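PDB 1VQV: thiamine-monophosphate kinase from Aquifex aeolicus, which catalyses the ATP-dependent phosphorylation of thiamine monophosphate to thiamine diphosphate, the active form of vitamin B1, and works as a homodimer. Local coordinates for residues F51-V60 against P89-R99. Numbering follows the deposited sequence.
Sequences FLRSYIPEAV and PEDLEVSYVER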
loop_
_atom_site.group_PDB
_atom_site.type_symbol
_atom_site.label_atom_id
_atom_site.label_comp_id
_atom_site.label_asym_id
_atom_site.label_seq_id
_atom_site.Cartn_x
_atom_site.Cartn_y
_atom_site.Cartn_z
ATOM N N PHE B 51 10.374 -12.861 -7.412
ATOM C CA PHE B 51 10.227 -14.277 -7.114
ATOM C C PHE B 51 9.580 -14.984 -8.298
ATOM O O PHE B 51 9.119 -14.332 -9.232
ATOM C CB PHE B 51 9.359 -14.447 -5.857
ATOM C CG PHE B 51 7.923 -14.035 -6.043
ATOM C CD1 PHE B 51 6.990 -14.938 -6.538
ATOM C CD2 PHE B 51 7.506 -12.737 -5.744
ATOM C CE1 PHE B 51 5.666 -14.563 -6.737
ATOM C CE2 PHE B 51 6.179 -12.352 -5.940
ATOM C CZ PHE B 51 5.259 -13.271 -6.439
ATOM N N LEU B 52 9.544 -16.313 -8.244
ATOM C CA LEU B 52 8.937 -17.124 -9.293
ATOM C C LEU B 52 7.769 -17.870 -8.698
ATOM O O LEU B 52 7.766 -18.163 -7.496
ATOM C CB LEU B 52 9.926 -18.144 -9.842
ATOM C CG LEU B 52 11.185 -17.567 -10.467
ATOM C CD1 LEU B 52 12.036 -18.702 -10.998
ATOM C CD2 LEU B 52 10.813 -16.615 -11.569
ATOM N N ARG B 53 6.790 -18.202 -9.535
ATOM C CA ARG B 53 5.627 -18.927 -9.052
ATOM C C ARG B 53 5.985 -20.323 -8.565
ATOM O O ARG B 53 5.155 -21.014 -7.976
ATOM C CB ARG B 53 4.558 -19.033 -10.136
ATOM C CG ARG B 53 3.259 -19.602 -9.585
ATOM C CD ARG B 53 2.105 -19.465 -10.549
ATOM N NE ARG B 53 2.084 -18.154 -11.201
ATOM C CZ ARG B 53 1.081 -17.717 -11.960
ATOM N NH1 ARG B 53 0.012 -18.487 -12.155
ATOM N NH2 ARG B 53 1.156 -16.522 -12.540
ATOM N N SER B 54 7.223 -20.740 -8.798
ATOM C CA SER B 54 7.653 -22.069 -8.381
ATOM C C SER B 54 8.177 -22.057 -6.953
ATOM O O SER B 54 8.234 -23.102 -6.300
ATOM C CB SER B 54 8.731 -22.617 -9.340
ATOM O OG SER B 54 9.913 -21.834 -9.333
ATOM N N TYR B 55 8.570 -20.878 -6.478
ATOM C CA TYR B 55 9.068 -20.759 -5.115
ATOM C C TYR B 55 7.878 -21.038 -4.228
ATOM O O TYR B 55 6.766 -20.612 -4.542
ATOM C CB TYR B 55 9.564 -19.340 -4.803
ATOM C CG TYR B 55 10.719 -18.844 -5.633
ATOM C CD1 TYR B 55 11.365 -19.682 -6.541
ATOM C CD2 TYR B 55 11.151 -17.518 -5.534
ATOM C CE1 TYR B 55 12.402 -19.216 -7.334
ATOM C CE2 TYR B 55 12.195 -17.040 -6.325
ATOM C CZ TYR B 55 12.808 -17.895 -7.224
ATOM O OH TYR B 55 13.796 -17.433 -8.058
ATOM N N ILE B 56 8.106 -21.755 -3.134
ATOM C CA ILE B 56 7.041 -22.059 -2.194
ATOM C C ILE B 56 6.338 -20.764 -1.777
ATOM O O ILE B 56 6.971 -19.803 -1.344
ATOM C CB ILE B 56 7.584 -22.779 -0.941
ATOM C CG1 ILE B 56 8.753 -21.995 -0.344
ATOM C CG2 ILE B 56 8.011 -24.187 -1.311
ATOM C CD1 ILE B 56 9.237 -22.507 1.007
ATOM N N PRO B 57 5.009 -20.721 -1.932
ATOM C CA PRO B 57 4.185 -19.551 -1.582
ATOM C C PRO B 57 4.382 -19.057 -0.138
ATOM O O PRO B 57 4.387 -17.859 0.130
ATOM C CB PRO B 57 2.759 -20.051 -1.834
ATOM C CG PRO B 57 2.951 -21.094 -2.919
ATOM C CD PRO B 57 4.189 -21.809 -2.498
ATOM N N GLU B 58 4.535 -20.002 0.779
ATOM C CA GLU B 58 4.722 -19.721 2.200
ATOM C C GLU B 58 5.909 -18.811 2.517
ATOM O O GLU B 58 5.838 -17.965 3.406
ATOM C CB GLU B 58 4.858 -21.042 2.954
ATOM C CG GLU B 58 3.598 -21.889 2.960
ATOM C CD GLU B 58 3.732 -23.153 2.125
ATOM O OE1 GLU B 58 4.219 -23.064 0.967
ATOM O OE2 GLU B 58 3.340 -24.231 2.638
ATOM N N ALA B 59 6.999 -18.997 1.788
ATOM C CA ALA B 59 8.186 -18.195 1.985
ATOM C C ALA B 59 7.943 -16.796 1.409
ATOM O O ALA B 59 8.429 -15.811 1.964
ATOM C CB ALA B 59 9.387 -18.860 1.317
ATOM N N VAL B 60 7.195 -16.712 0.307
ATOM C CA VAL B 60 6.883 -15.425 -0.323
ATOM C C VAL B 60 5.980 -14.633 0.622
ATOM O O VAL B 60 6.109 -13.418 0.746
ATOM C CB VAL B 60 6.167 -15.598 -1.715
ATOM C CG1 VAL B 60 5.779 -14.238 -2.285
ATOM C CG2 VAL B 60 7.087 -16.305 -2.701
ATOM N N PRO B 89 -3.739 -13.691 -10.680
ATOM C CA PRO B 89 -4.286 -14.161 -11.963
ATOM C C PRO B 89 -5.481 -15.060 -11.612
ATOM O O PRO B 89 -5.366 -15.938 -10.752
ATOM C CB PRO B 89 -3.126 -14.958 -12.564
ATOM C CG PRO B 89 -1.908 -14.344 -11.928
ATOM C CD PRO B 89 -2.344 -14.138 -10.507
ATOM N N GLU B 90 -6.617 -14.854 -12.273
ATOM C CA GLU B 90 -7.822 -15.638 -11.981
ATOM C C GLU B 90 -7.594 -17.161 -12.023
ATOM O O GLU B 90 -8.323 -17.920 -11.388
ATOM C CB GLU B 90 -8.977 -15.243 -12.935
ATOM C CG GLU B 90 -8.868 -15.837 -14.339
ATOM C CD GLU B 90 -10.018 -15.424 -15.274
ATOM O OE1 GLU B 90 -11.185 -15.380 -14.811
ATOM O OE2 GLU B 90 -9.761 -15.166 -16.481
ATOM N N ASP B 91 -6.575 -17.605 -12.750
ATOM C CA ASP B 91 -6.284 -19.039 -12.847
ATOM C C ASP B 91 -5.221 -19.521 -11.865
ATOM O O ASP B 91 -4.575 -20.542 -12.084
ATOM C CB ASP B 91 -5.831 -19.387 -14.261
ATOM C CG ASP B 91 -4.675 -18.540 -14.709
ATOM O OD1 ASP B 91 -4.720 -17.321 -14.417
ATOM O OD2 ASP B 91 -3.738 -19.081 -15.355
ATOM N N LEU B 92 -5.040 -18.778 -10.786
ATOM C CA LEU B 92 -4.067 -19.152 -9.787
ATOM C C LEU B 92 -4.675 -20.200 -8.849
ATOM O O LEU B 92 -5.869 -20.148 -8.545
ATOM C CB LEU B 92 -3.648 -17.922 -8.981
ATOM C CG LEU B 92 -2.488 -18.214 -8.030
ATOM C CD1 LEU B 92 -1.261 -18.544 -8.853
ATOM C CD2 LEU B 92 -2.225 -17.030 -7.116
ATOM N N GLU B 93 -3.852 -21.151 -8.405
ATOM C CA GLU B 93 -4.308 -22.187 -7.485
ATOM C C GLU B 93 -4.693 -21.551 -6.159
ATOM O O GLU B 93 -3.946 -20.739 -5.609
ATOM C CB GLU B 93 -3.211 -23.223 -7.226
ATOM C CG GLU B 93 -3.060 -24.279 -8.294
ATOM C CD GLU B 93 -2.328 -23.765 -9.511
ATOM O OE1 GLU B 93 -2.033 -22.540 -9.561
ATOM O OE2 GLU B 93 -2.047 -24.588 -10.420
ATOM N N VAL B 94 -5.852 -21.922 -5.634
ATOM C CA VAL B 94 -6.297 -21.359 -4.371
ATOM C C VAL B 94 -5.306 -21.689 -3.262
ATOM O O VAL B 94 -5.116 -20.911 -2.333
ATOM C CB VAL B 94 -7.676 -21.912 -3.985
ATOM C CG1 VAL B 94 -8.055 -21.428 -2.616
ATOM C CG2 VAL B 94 -8.708 -21.492 -5.008
ATOM N N SER B 95 -4.683 -22.857 -3.379
ATOM C CA SER B 95 -3.716 -23.340 -2.406
ATOM C C SER B 95 -2.512 -22.408 -2.336
ATOM O O SER B 95 -1.847 -22.315 -1.304
ATOM C CB SER B 95 -3.277 -24.764 -2.775
ATOM O OG SER B 95 -2.764 -24.823 -4.096
ATOM N N TYR B 96 -2.249 -21.713 -3.442
ATOM C CA TYR B 96 -1.136 -20.776 -3.506
ATOM C C TYR B 96 -1.410 -19.624 -2.567
ATOM O O TYR B 96 -0.561 -19.224 -1.791
ATOM C CB TYR B 96 -0.960 -20.198 -4.915
ATOM C CG TYR B 96 0.274 -19.331 -5.038
ATOM C CD1 TYR B 96 1.463 -19.859 -5.535
ATOM C CD2 TYR B 96 0.278 -18.014 -4.582
ATOM C CE1 TYR B 96 2.630 -19.109 -5.574
ATOM C CE2 TYR B 96 1.447 -17.251 -4.612
ATOM C CZ TYR B 96 2.623 -17.806 -5.110
ATOM O OH TYR B 96 3.795 -17.078 -5.129
ATOM N N VAL B 97 -2.612 -19.083 -2.666
ATOM C CA VAL B 97 -3.025 -17.968 -1.840
ATOM C C VAL B 97 -3.087 -18.400 -0.381
ATOM O O VAL B 97 -2.615 -17.685 0.494
ATOM C CB VAL B 97 -4.399 -17.426 -2.331
ATOM C CG1 VAL B 97 -4.962 -16.403 -1.366
ATOM C CG2 VAL B 97 -4.229 -16.803 -3.699
ATOM N N GLU B 98 -3.642 -19.584 -0.129
ATOM C CA GLU B 98 -3.750 -20.103 1.233
ATOM C C GLU B 98 -2.367 -20.275 1.880
ATOM O O GLU B 98 -2.183 -19.980 3.063
ATOM C CB GLU B 98 -4.480 -21.452 1.251
ATOM C CG GLU B 98 -5.078 -21.769 2.623
ATOM C CD GLU B 98 -5.567 -23.213 2.775
ATOM O OE1 GLU B 98 -6.383 -23.672 1.933
ATOM O OE2 GLU B 98 -5.138 -23.883 3.753
ATOM N N ARG B 99 -1.405 -20.764 1.101
ATOM C CA ARG B 99 -0.064 -20.968 1.613
ATOM C C ARG B 99 0.653 -19.646 1.774
ATOM O O ARG B 99 1.504 -19.493 2.648
ATOM C CB ARG B 99 0.709 -21.909 0.696
ATOM C CG ARG B 99 0.277 -23.353 0.878
ATOM C CD ARG B 99 0.867 -24.287 -0.160
ATOM N NE ARG B 99 0.351 -25.643 0.020
ATOM C CZ ARG B 99 1.032 -26.649 0.567
ATOM N NH1 ARG B 99 2.276 -26.461 0.985
ATOM N NH2 ARG B 99 0.462 -27.842 0.706
#
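The ring of P57 lies over one face of the Y96 ring, a CH-pi contact in the PurM-like N-terminal domain, where the first turn of helix 57-73 meets Y96 and R99 near the start of helix 94-111. CB of P57 stands 3.8 Å from the ring centroid, only 8° off the normal. At the rim of the same ring, near its plane, CE1 of Y96 is 4.0 Å from the carbonyl O of R53. The phenol oxygen reaches F51, with OH of Y96 3.5 Å from CE1 of F51 and, more distantly, facing CG2 of V60. With CG anti to the backbone N (chi1 -174°), Y96 carries its ring away from its own helix and under P57. Shortening Y96 to an alanine is likely to strip P57 of its aromatic partner and open a gap toward F51. Further out, R53, bent at chi3, passes alongside L92 and P89, its NH1 3.5 Å from CD1 of L92 and its NH2 beside CG of P89; E47 pairs with this guanidinium, and I126 touches R53, F51 and P89. Behind F51, CG1 of V60 sits over the centre of one ring face, and I128 of strand 127-136 packs against F51 and V60, joining this end of the contact to the sheet. Next to F51 in sequence is H50, a substrate-binding residue. Toward solvent, one of two E58 conformers places OE2 near NH1 of R99, a weak and doubtful salt bridge. More firmly placed, CG of P57 leans over the CD1-CE1 bond of Y96, 3.3 Å from CD1.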